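Local atomic coordinates of erythromycin dehydratase (Saccharopolyspora erythraea, PDB entry 3EL6), a protein that probably dehydrates the beta-hydroxyacyl intermediate on the modular polyketide synthase that builds the erythromycin macrolide core. Residues R57-T60 and D61-P64; A122-E125 and S126-T130. One frame throughout, in Å; residues are numbered along the deposited sequence.

Contact 1 (R57-T60 and D61-P64); sequences RLST and DEQP
Ser59 and Gln63 hold each other at both backbone and side-chain level, closing one turn of chain just where a strand ends. The backbone N of Gln63 donates to the carbonyl O of Ser59 at 2.8 Å, and Thr60, Asp61 and Glu62 between them have helical backbone angles. Gln63 then returns a second bond: its chain is bent at chi2 (87°), which folds the amide back over the turn and lets OE1 accept from Ser59 N at 3.1 Å. That bond is nearly straight at the hydrogen (168°). A third bond runs from Glu62 N to Ser59 OG at 3.3 Å; chi1 of 65° sets the hydroxyl between the backbone N and the carbonyl carbon, facing into the turn. Side-chain and main-chain oxygens of one residue both receiving amide N-H groups three and four residues on satisfy the definition of an ST motif.

The enclosed part centres on Gln63, which is buried along with Leu58. Its OE1 lies 3.2 Å from Ser59 O, two acceptors held near each other because Ser59 N donates to the first and Gln63 N to the second, and 4.1 Å from CD1 of Leu58, whose side chain Gln63 crosses at about a right angle. By contrast, Asp61, Glu62 and Pro64 are exposed. On that side contacts are weaker: Ser59 OG meets Glu62 CG at 3.6 Å, and a CA-H...O contact joins Pro64 CA to Thr60 O at 3.2 Å.

The turn leaves strand 52-58, which Leu58 ties to Ala114 through the backbone while its side chain rests on Leu116 of strand 114-123. Leu39 touches both Leu58 and Gln63, and the guanidinium of Arg57 reaches Ser28 of the second subunit.

Contact 2 (A122-E125 and S126-T130); sequences APDE and SGRRT
Asp124 OD1 is gripped by two donors further along the loop: Ser126 OG, at a very short 2.5 Å, and Arg128 N at 3.0 Å. The latter arrives from above the carboxylate plane, 48° out of it. A chi1 of 67° turns the carboxylate back over the loop, so its other oxygen, OD2, lies at the edge of the Arg128 guanidinium and within its plane. This salt bridge is long, 3.5 Å from OD2 to NH2, and its hydrogen bonds are weak.

Backbone bonds define the hairpin end. Gly127 N donates to Asp124 O at 2.9 Å, closing a type I turn, and Asp124 N donates to Arg128 O at 2.8 Å. With Gly127 at a phi of 92°, this is a type I turn with a G1 beta bulge.

Next to the turn, Pro123 and Arg129 run side by side, the proline ring over one face of the guanidinium and CD 3.1 Å from NH1; that nitrogen donates to His49 O and Gly121 O. A water bridges Ala122 O and Thr130 N. The chemistry implies that the exposed loop draws its shape from polar bonds, and Arg128 would probably help stabilise the negative charge of Asp124.

Overall arrangement
The two contacts lie about 33 Å apart between centres, with nearest atoms about 19 Å apart and no touch. Strands 52-58 and 114-123, neighbours in the dehydratase's double hotdog fold, relate them: contact 1 follows the end of the first, whereas contact 2 caps the hairpin formed by the second with strand 129-137. Contact 1 is partly buried, with Leu58 and Gln63 enclosed, and relies on a neutral amide and hydroxyl serving backbone N-H groups beside apolar side chains. Contact 2 has no buried residue; a carboxylate and a bridging water take backbone N-H groups at the surface, an arginine adds a weak salt bridge, and no other subunit touches it.

Contact 1 (R57-T60 and D61-P64)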
loop_
_atom_site.group_PDB
_atom_site.type_symbol
_atom_site.label_atom_id
_atom_site.label_comp_id
_atom_site.label_asym_id
_atom_site.label_seq_id
_atom_site.Cartn_x
_atom_site.Cartn_y
_atom_site.Cartn_z
ATOM N N ARG A 57 6.728 13.235 -4.648
ATOM C CA ARG A 57 6.431 14.642 -4.431
ATOM C C ARG A 57 7.067 15.340 -5.582
ATOM O O ARG A 57 8.135 14.921 -5.988
ATOM C CB ARG A 57 7.094 15.078 -3.139
ATOM C CG ARG A 57 6.623 16.425 -2.621
ATOM C CD ARG A 57 7.061 16.621 -1.102
ATOM N NE ARG A 57 6.277 15.774 -0.168
ATOM C CZ ARG A 57 6.766 14.993 0.814
ATOM N NH1 ARG A 57 8.069 14.916 1.049
ATOM N NH2 ARG A 57 5.944 14.266 1.570
ATOM N N LEU A 58 6.384 16.333 -6.116
ATOM C CA LEU A 58 6.855 17.175 -7.230
ATOM C C LEU A 58 6.919 18.596 -6.681
ATOM O O LEU A 58 6.000 19.029 -5.989
ATOM C CB LEU A 58 5.782 17.219 -8.322
ATOM C CG LEU A 58 6.060 16.428 -9.581
ATOM C CD1 LEU A 58 6.957 15.269 -9.266
ATOM C CD2 LEU A 58 4.768 16.002 -10.180
ATOM N N SER A 59 7.933 19.371 -7.061
ATOM C CA SER A 59 7.885 20.800 -6.749
ATOM C C SER A 59 8.859 21.537 -7.663
ATOM O O SER A 59 9.858 20.971 -8.069
ATOM C CB SER A 59 8.316 21.045 -5.325
ATOM O OG SER A 59 9.681 20.684 -5.185
ATOM N N THR A 60 8.542 22.775 -8.002
ATOM C CA THR A 60 9.479 23.570 -8.822
ATOM C C THR A 60 10.826 23.768 -8.151
ATOM O O THR A 60 11.852 23.912 -8.822
ATOM C CB THR A 60 8.856 24.887 -9.222
ATOM O OG1 THR A 60 8.397 25.551 -8.041
ATOM C CG2 THR A 60 7.643 24.669 -10.064
ATOM N N ASP A 61 10.884 23.731 -6.823
ATOM C CA ASP A 61 12.173 23.890 -6.178
ATOM C C ASP A 61 13.091 22.767 -6.528
ATOM O O ASP A 61 14.267 22.995 -6.839
ATOM C CB ASP A 61 12.062 24.004 -4.631
ATOM C CG ASP A 61 11.516 25.350 -4.171
ATOM O OD1 ASP A 61 11.435 26.318 -4.978
ATOM O OD2 ASP A 61 11.163 25.449 -2.972
ATOM N N GLU A 62 12.581 21.530 -6.461
ATOM C CA GLU A 62 13.395 20.374 -6.773
ATOM C C GLU A 62 13.485 20.106 -8.289
ATOM O O GLU A 62 14.467 19.577 -8.775
ATOM C CB GLU A 62 12.815 19.124 -6.088
ATOM C CG GLU A 62 12.901 19.172 -4.560
ATOM C CD GLU A 62 14.338 19.299 -4.080
ATOM O OE1 GLU A 62 14.626 20.136 -3.167
ATOM O OE2 GLU A 62 15.186 18.561 -4.648
ATOM N N GLN A 63 12.448 20.438 -9.028
ATOM C CA GLN A 63 12.470 20.193 -10.488
ATOM C C GLN A 63 12.125 21.503 -11.213
ATOM O O GLN A 63 10.973 21.781 -11.550
ATOM C CB GLN A 63 11.436 19.114 -10.823
ATOM C CG GLN A 63 11.763 17.703 -10.339
ATOM C CD GLN A 63 11.281 17.420 -8.908
ATOM O OE1 GLN A 63 10.144 17.767 -8.523
ATOM N NE2 GLN A 63 12.128 16.759 -8.130
ATOM N N PRO A 64 13.130 22.377 -11.409
ATOM C CA PRO A 64 12.755 23.722 -11.855
ATOM C C PRO A 64 12.077 23.719 -13.213
ATOM O O PRO A 64 11.332 24.621 -13.547
ATOM C CB PRO A 64 14.105 24.514 -11.879
ATOM C CG PRO A 64 15.002 23.775 -10.921
ATOM C CD PRO A 64 14.481 22.293 -10.821
#

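Contact 2 (A122-E125 and S126-T130)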
loop_
_atom_site.group_PDB
_atom_site.type_symbol
_atom_site.label_atom_id
_atom_site.label_comp_id
_atom_site.label_asym_id
_atom_site.label_seq_id
_atom_site.Cartn_x
_atom_site.Cartn_y
_atom_site.Cartn_z
ATOM N N ALA A 122 -4.226 -5.901 -7.836
ATOM C CA ALA A 122 -4.063 -7.350 -8.034
ATOM C C ALA A 122 -4.129 -7.668 -9.522
ATOM O O ALA A 122 -4.763 -6.943 -10.280
ATOM C CB ALA A 122 -5.241 -8.077 -7.304
ATOM N N PRO A 123 -3.499 -8.756 -9.945
ATOM C CA PRO A 123 -3.526 -9.147 -11.356
ATOM C C PRO A 123 -4.880 -9.676 -11.775
ATOM O O PRO A 123 -5.582 -10.312 -10.967
ATOM C CB PRO A 123 -2.410 -10.187 -11.451
ATOM C CG PRO A 123 -2.371 -10.806 -10.056
ATOM C CD PRO A 123 -2.657 -9.630 -9.109
ATOM N N ASP A 124 -5.309 -9.376 -12.991
ATOM C CA ASP A 124 -6.496 -10.013 -13.520
ATOM C C ASP A 124 -6.062 -11.406 -14.042
ATOM O O ASP A 124 -4.884 -11.810 -13.889
ATOM C CB ASP A 124 -7.199 -9.153 -14.574
ATOM C CG ASP A 124 -6.386 -8.967 -15.864
ATOM O OD1 ASP A 124 -5.380 -9.660 -16.097
ATOM O OD2 ASP A 124 -6.791 -8.116 -16.703
ATOM N N GLU A 125 -7.002 -12.161 -14.605
ATOM C CA GLU A 125 -6.679 -13.549 -15.032
ATOM C C GLU A 125 -5.549 -13.563 -16.083
ATOM O O GLU A 125 -4.708 -14.471 -16.078
ATOM C CB GLU A 125 -7.950 -14.232 -15.543
ATOM C CG GLU A 125 -7.686 -15.503 -16.308
ATOM C CD GLU A 125 -7.373 -15.213 -17.793
ATOM O OE1 GLU A 125 -7.936 -14.217 -18.332
ATOM O OE2 GLU A 125 -6.555 -15.954 -18.389
ATOM N N SER A 126 -5.494 -12.523 -16.921
ATOM C CA SER A 126 -4.432 -12.380 -17.915
ATOM C C SER A 126 -3.042 -11.921 -17.336
ATOM O O SER A 126 -2.027 -11.903 -18.065
ATOM C CB SER A 126 -4.916 -11.412 -19.016
ATOM O OG SER A 126 -4.861 -10.083 -18.480
ATOM N N GLY A 127 -2.990 -11.585 -16.040
ATOM C CA GLY A 127 -1.768 -11.199 -15.404
ATOM C C GLY A 127 -1.537 -9.662 -15.453
ATOM O O GLY A 127 -0.553 -9.210 -14.901
ATOM N N ARG A 128 -2.457 -8.905 -16.066
ATOM C CA ARG A 128 -2.375 -7.436 -16.114
ATOM C C ARG A 128 -2.818 -6.835 -14.778
ATOM O O ARG A 128 -3.563 -7.489 -14.002
ATOM C CB ARG A 128 -3.253 -6.881 -17.254
ATOM C CG ARG A 128 -2.683 -7.336 -18.623
ATOM C CD ARG A 128 -3.546 -6.832 -19.721
ATOM N NE ARG A 128 -4.858 -7.386 -19.509
ATOM C CZ ARG A 128 -5.772 -7.515 -20.455
ATOM N NH1 ARG A 128 -5.485 -7.105 -21.698
ATOM N NH2 ARG A 128 -6.962 -8.059 -20.154
ATOM N N ARG A 129 -2.355 -5.610 -14.497
ATOM C CA ARG A 129 -2.789 -4.941 -13.287
ATOM C C ARG A 129 -3.259 -3.518 -13.574
ATOM O O ARG A 129 -2.752 -2.858 -14.503
ATOM C CB ARG A 129 -1.648 -4.860 -12.262
ATOM C CG ARG A 129 -1.000 -6.177 -11.877
ATOM C CD ARG A 129 0.176 -5.960 -10.892
ATOM N NE ARG A 129 0.854 -7.204 -10.598
ATOM C CZ ARG A 129 0.556 -7.972 -9.544
ATOM N NH1 ARG A 129 -0.385 -7.610 -8.651
ATOM N NH2 ARG A 129 1.192 -9.111 -9.358
ATOM N N THR A 130 -4.206 -3.031 -12.767
ATOM C CA THR A 130 -4.608 -1.639 -12.830
ATOM C C THR A 130 -3.634 -0.760 -12.086
ATOM O O THR A 130 -3.135 -1.108 -10.996
ATOM C CB THR A 130 -6.054 -1.461 -12.286
ATOM O OG1 THR A 130 -6.956 -2.184 -13.135
ATOM C CG2 THR A 130 -6.412 0.033 -12.258
HETATM O O HOH W 1 -5.260 -4.347 -10.563
#